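Local coordinates for LPXTG cell wall surface protein (Streptococcus gordonii, PDB 7AVH), which probably works as a cell-wall-anchored adhesin whose tandem SHIRT repeats, two of them in this chain, hold its binding region away from the bacterial surface, at residues Lys15-Leu24 against Ser44-Trp55. Numbering follows the deposited sequence. Where two conformers were deposited one is given.
Sequences KELPQEVKDL and SKTEVKTAEGTW
Pro18 lies over one face of the Trp55 indole, its CD 3.7 Å from the centroid of the five-membered ring and 25° off the ring normal. Proline suits this place because its CD, bonded to the electron-withdrawing amide nitrogen, carries polarised C-H groups that suit the electron-rich indole. Leu17 covers the same face further along, CD2 standing 4.1 Å from the centroid of the six-membered ring. Lys15 crosses the far end of the indole with its aliphatic part; bends at chi2 (-79°) and chi3 (-41°) turn the chain so that NZ ends 3.8 Å from Glu52 CB. The ammonium and carboxylate, too far apart for a salt bridge, share a bridging water. In this SHIRT domain the loop and the short helix 19-22, with Pro18 at its N-cap position, pack on the antiparallel hairpin of strands 47-50 and 53-60, while Phe80 of strand 72-94 meets the indole as well. Branched Val21 fills the angle between two hairpin residues, CG2 touching Val48 CG2 and Trp55 CB. Leu24 meets Val48 tip to tip, CD1 to CG2 at 3.8 Å, and crosses the extended methylenes of Lys45 nearly at right angles. Beyond it, a second water joins Leu24 O to Ser44 N.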
loop_
_atom_site.group_PDB
_atom_site.type_symbol
_atom_site.label_atom_id
_atom_site.label_comp_id
_atom_site.label_asym_id
_atom_site.label_seq_id
_atom_site.Cartn_x
_atom_site.Cartn_y
_atom_site.Cartn_z
ATOM N N LYS A 15 -10.974 -5.186 -3.147
ATOM C CA LYS A 15 -10.451 -6.082 -2.095
ATOM C C LYS A 15 -11.587 -6.965 -1.614
ATOM O O LYS A 15 -12.582 -6.429 -1.086
ATOM C CB LYS A 15 -9.853 -5.284 -0.930
ATOM C CG LYS A 15 -8.514 -4.620 -1.288
ATOM C CD LYS A 15 -7.275 -5.626 -1.246
ATOM C CE LYS A 15 -7.216 -6.666 -0.087
ATOM N NZ LYS A 15 -5.927 -7.464 -0.071
ATOM N N GLU A 16 -11.382 -8.268 -1.667
ATOM C CA GLU A 16 -12.309 -9.277 -1.073
ATOM C C GLU A 16 -11.862 -9.569 0.333
ATOM O O GLU A 16 -10.682 -9.466 0.735
ATOM C CB GLU A 16 -12.350 -10.566 -1.919
ATOM C CG GLU A 16 -12.840 -10.308 -3.330
ATOM C CD GLU A 16 -14.276 -9.807 -3.505
ATOM O OE1 GLU A 16 -15.177 -10.216 -2.707
ATOM O OE2 GLU A 16 -14.511 -9.014 -4.481
ATOM N N LEU A 17 -12.851 -9.869 1.169
ATOM C CA LEU A 17 -12.572 -10.254 2.550
ATOM C C LEU A 17 -11.774 -11.547 2.601
ATOM O O LEU A 17 -12.102 -12.512 1.913
ATOM C CB LEU A 17 -13.869 -10.539 3.337
ATOM C CG LEU A 17 -14.785 -9.347 3.517
ATOM C CD1 LEU A 17 -16.049 -9.790 4.256
ATOM C CD2 LEU A 17 -14.176 -8.192 4.250
ATOM N N PRO A 18 -10.762 -11.597 3.487
ATOM C CA PRO A 18 -10.027 -12.819 3.733
ATOM C C PRO A 18 -10.839 -13.780 4.616
ATOM O O PRO A 18 -11.727 -13.339 5.383
ATOM C CB PRO A 18 -8.758 -12.305 4.408
ATOM C CG PRO A 18 -9.172 -11.179 5.168
ATOM C CD PRO A 18 -10.245 -10.513 4.343
ATOM N N GLN A 19 -10.419 -15.034 4.665
ATOM C CA GLN A 19 -11.115 -16.023 5.482
ATOM C C GLN A 19 -11.028 -15.640 6.948
ATOM O O GLN A 19 -11.993 -15.891 7.698
ATOM C CB GLN A 19 -10.506 -17.400 5.271
ATOM C CG GLN A 19 -11.309 -18.474 5.996
ATOM C CD GLN A 19 -12.717 -18.538 5.499
ATOM O OE1 GLN A 19 -13.005 -18.651 4.326
ATOM N NE2 GLN A 19 -13.632 -18.557 6.416
ATOM N N GLU A 20 -9.991 -15.015 7.425
ATOM C CA GLU A 20 -9.842 -14.648 8.850
ATOM C C GLU A 20 -10.927 -13.651 9.237
ATOM O O GLU A 20 -11.317 -13.648 10.433
ATOM C CB GLU A 20 -8.459 -14.121 9.145
ATOM C CG GLU A 20 -7.395 -15.214 9.058
ATOM C CD GLU A 20 -6.882 -15.568 7.662
ATOM O OE1 GLU A 20 -7.268 -14.877 6.649
ATOM O OE2 GLU A 20 -6.099 -16.531 7.597
ATOM N N VAL A 21 -11.369 -12.810 8.365
ATOM C CA VAL A 21 -12.468 -11.899 8.659
ATOM C C VAL A 21 -13.752 -12.712 8.640
ATOM O O VAL A 21 -14.633 -12.592 9.558
ATOM C CB VAL A 21 -12.548 -10.679 7.761
ATOM C CG1 VAL A 21 -13.860 -9.929 7.877
ATOM C CG2 VAL A 21 -11.349 -9.761 8.077
ATOM N N LYS A 22 -14.004 -13.490 7.612
ATOM C CA LYS A 22 -15.224 -14.299 7.492
ATOM C C LYS A 22 -15.352 -15.201 8.710
ATOM O O LYS A 22 -16.534 -15.409 9.138
ATOM C CB LYS A 22 -15.200 -15.069 6.181
ATOM C CG LYS A 22 -15.250 -14.179 4.960
ATOM C CD LYS A 22 -15.244 -14.977 3.671
ATOM C CE LYS A 22 -15.119 -14.203 2.409
ATOM N NZ LYS A 22 -15.146 -15.180 1.283
ATOM N N ASP A 23 -14.311 -15.682 9.293
ATOM C CA ASP A 23 -14.324 -16.561 10.453
ATOM C C ASP A 23 -14.960 -15.859 11.676
ATOM O O ASP A 23 -15.363 -16.599 12.613
ATOM C CB ASP A 23 -12.913 -17.027 10.850
ATOM C CG ASP A 23 -12.276 -18.056 9.907
ATOM O OD1 ASP A 23 -13.004 -18.724 9.152
ATOM O OD2 ASP A 23 -11.004 -18.232 10.004
ATOM N N LEU A 24 -15.050 -14.557 11.704
ATOM C CA LEU A 24 -15.570 -13.756 12.810
ATOM C C LEU A 24 -17.087 -13.476 12.647
ATOM O O LEU A 24 -17.608 -12.731 13.489
ATOM C CB LEU A 24 -14.759 -12.460 12.953
ATOM C CG LEU A 24 -13.270 -12.648 13.221
ATOM C CD1 LEU A 24 -12.565 -11.336 13.114
ATOM C CD2 LEU A 24 -13.017 -13.314 14.560
ATOM N N SER A 44 -16.198 -10.499 17.542
ATOM C CA SER A 44 -15.398 -10.753 18.757
ATOM C C SER A 44 -14.078 -9.971 18.769
ATOM O O SER A 44 -13.503 -9.740 19.881
ATOM C CB SER A 44 -15.224 -12.225 18.956
ATOM O OG SER A 44 -14.520 -12.809 17.864
ATOM N N LYS A 45 -13.631 -9.568 17.601
ATOM C CA LYS A 45 -12.511 -8.587 17.454
ATOM C C LYS A 45 -12.828 -7.759 16.222
ATOM O O LYS A 45 -13.604 -8.256 15.378
ATOM C CB LYS A 45 -11.150 -9.231 17.451
ATOM C CG LYS A 45 -10.882 -10.147 16.297
ATOM C CD LYS A 45 -9.498 -10.740 16.368
ATOM C CE LYS A 45 -9.221 -11.690 15.229
ATOM N NZ LYS A 45 -7.801 -12.147 15.227
ATOM N N THR A 46 -12.171 -6.583 16.141
ATOM C CA THR A 46 -12.526 -5.587 15.111
ATOM C C THR A 46 -11.335 -5.226 14.221
ATOM O O THR A 46 -11.479 -4.359 13.431
ATOM C CB THR A 46 -13.163 -4.340 15.675
ATOM O OG1 THR A 46 -12.297 -3.809 16.652
ATOM C CG2 THR A 46 -14.512 -4.646 16.336
ATOM N N GLU A 47 -10.309 -6.014 14.342
ATOM C CA GLU A 47 -9.052 -5.794 13.577
ATOM C C GLU A 47 -8.491 -7.161 13.192
ATOM O O GLU A 47 -8.357 -7.994 14.085
ATOM C CB GLU A 47 -8.065 -5.018 14.449
ATOM C CG GLU A 47 -6.823 -4.534 13.721
ATOM C CD GLU A 47 -6.121 -3.476 14.555
ATOM O OE1 GLU A 47 -5.770 -2.441 13.974
ATOM O OE2 GLU A 47 -5.987 -3.668 15.792
ATOM N N VAL A 48 -8.074 -7.311 11.918
ATOM C CA VAL A 48 -7.372 -8.523 11.452
ATOM C C VAL A 48 -6.203 -8.071 10.547
ATOM O O VAL A 48 -6.455 -7.433 9.533
ATOM C CB VAL A 48 -8.277 -9.450 10.639
ATOM C CG1 VAL A 48 -7.530 -10.638 10.137
ATOM C CG2 VAL A 48 -9.448 -9.960 11.474
ATOM N N LYS A 49 -5.001 -8.416 10.975
ATOM C CA LYS A 49 -3.819 -8.173 10.131
ATOM C C LYS A 49 -3.608 -9.384 9.230
ATOM O O LYS A 49 -3.560 -10.523 9.714
ATOM C CB LYS A 49 -2.638 -7.861 11.031
ATOM C CG LYS A 49 -1.373 -7.552 10.180
ATOM C CD LYS A 49 -0.121 -7.445 11.075
ATOM C CE LYS A 49 1.124 -7.163 10.279
ATOM N NZ LYS A 49 2.269 -6.944 11.190
ATOM N N THR A 50 -3.270 -9.069 7.967
ATOM C CA THR A 50 -2.823 -10.074 6.998
ATOM C C THR A 50 -1.484 -9.604 6.397
ATOM O O THR A 50 -1.094 -8.464 6.659
ATOM C CB THR A 50 -3.822 -10.333 5.883
ATOM O OG1 THR A 50 -3.788 -9.208 4.985
ATOM C CG2 THR A 50 -5.253 -10.595 6.377
ATOM N N ALA A 51 -0.857 -10.457 5.590
ATOM C CA ALA A 51 0.404 -10.029 4.933
ATOM C C ALA A 51 0.145 -8.869 3.986
ATOM O O ALA A 51 1.123 -8.135 3.720
ATOM C CB ALA A 51 0.979 -11.186 4.233
ATOM N N GLU A 52 -1.071 -8.690 3.472
ATOM C CA GLU A 52 -1.416 -7.597 2.534
ATOM C C GLU A 52 -1.649 -6.256 3.263
ATOM O O GLU A 52 -1.533 -5.196 2.666
ATOM C CB GLU A 52 -2.619 -8.062 1.682
ATOM C CG GLU A 52 -2.389 -9.345 0.869
ATOM C CD GLU A 52 -1.559 -9.182 -0.388
ATOM O OE1 GLU A 52 -1.726 -8.164 -1.044
ATOM O OE2 GLU A 52 -0.754 -10.085 -0.700
ATOM N N GLY A 53 -2.209 -6.309 4.488
ATOM C CA GLY A 53 -2.635 -5.124 5.215
ATOM C C GLY A 53 -3.591 -5.483 6.332
ATOM O O GLY A 53 -3.534 -6.598 6.782
ATOM N N THR A 54 -4.246 -4.445 6.826
ATOM C CA THR A 54 -5.135 -4.631 7.995
ATOM C C THR A 54 -6.580 -4.335 7.630
ATOM O O THR A 54 -6.882 -3.328 6.993
ATOM C CB THR A 54 -4.654 -3.757 9.166
ATOM O OG1 THR A 54 -3.425 -4.308 9.628
ATOM C CG2 THR A 54 -5.651 -3.720 10.322
ATOM N N TRP A 55 -7.463 -5.236 8.101
ATOM C CA TRP A 55 -8.891 -5.031 8.023
ATOM C C TRP A 55 -9.442 -4.516 9.367
ATOM O O TRP A 55 -9.094 -5.095 10.372
ATOM C CB TRP A 55 -9.541 -6.340 7.635
ATOM C CG TRP A 55 -9.276 -6.784 6.269
ATOM C CD1 TRP A 55 -8.213 -7.558 5.834
ATOM C CD2 TRP A 55 -10.028 -6.430 5.117
ATOM N NE1 TRP A 55 -8.339 -7.713 4.467
ATOM C CE2 TRP A 55 -9.420 -7.040 4.003
ATOM C CE3 TRP A 55 -11.189 -5.646 4.890
ATOM C CZ2 TRP A 55 -9.963 -6.968 2.718
ATOM C CZ3 TRP A 55 -11.700 -5.552 3.632
ATOM C CH2 TRP A 55 -11.096 -6.194 2.537
HETATM O O HOH W 1 -3.785 -6.201 -1.274
HETATM O O HOH W 2 -17.199 -12.756 16.078
#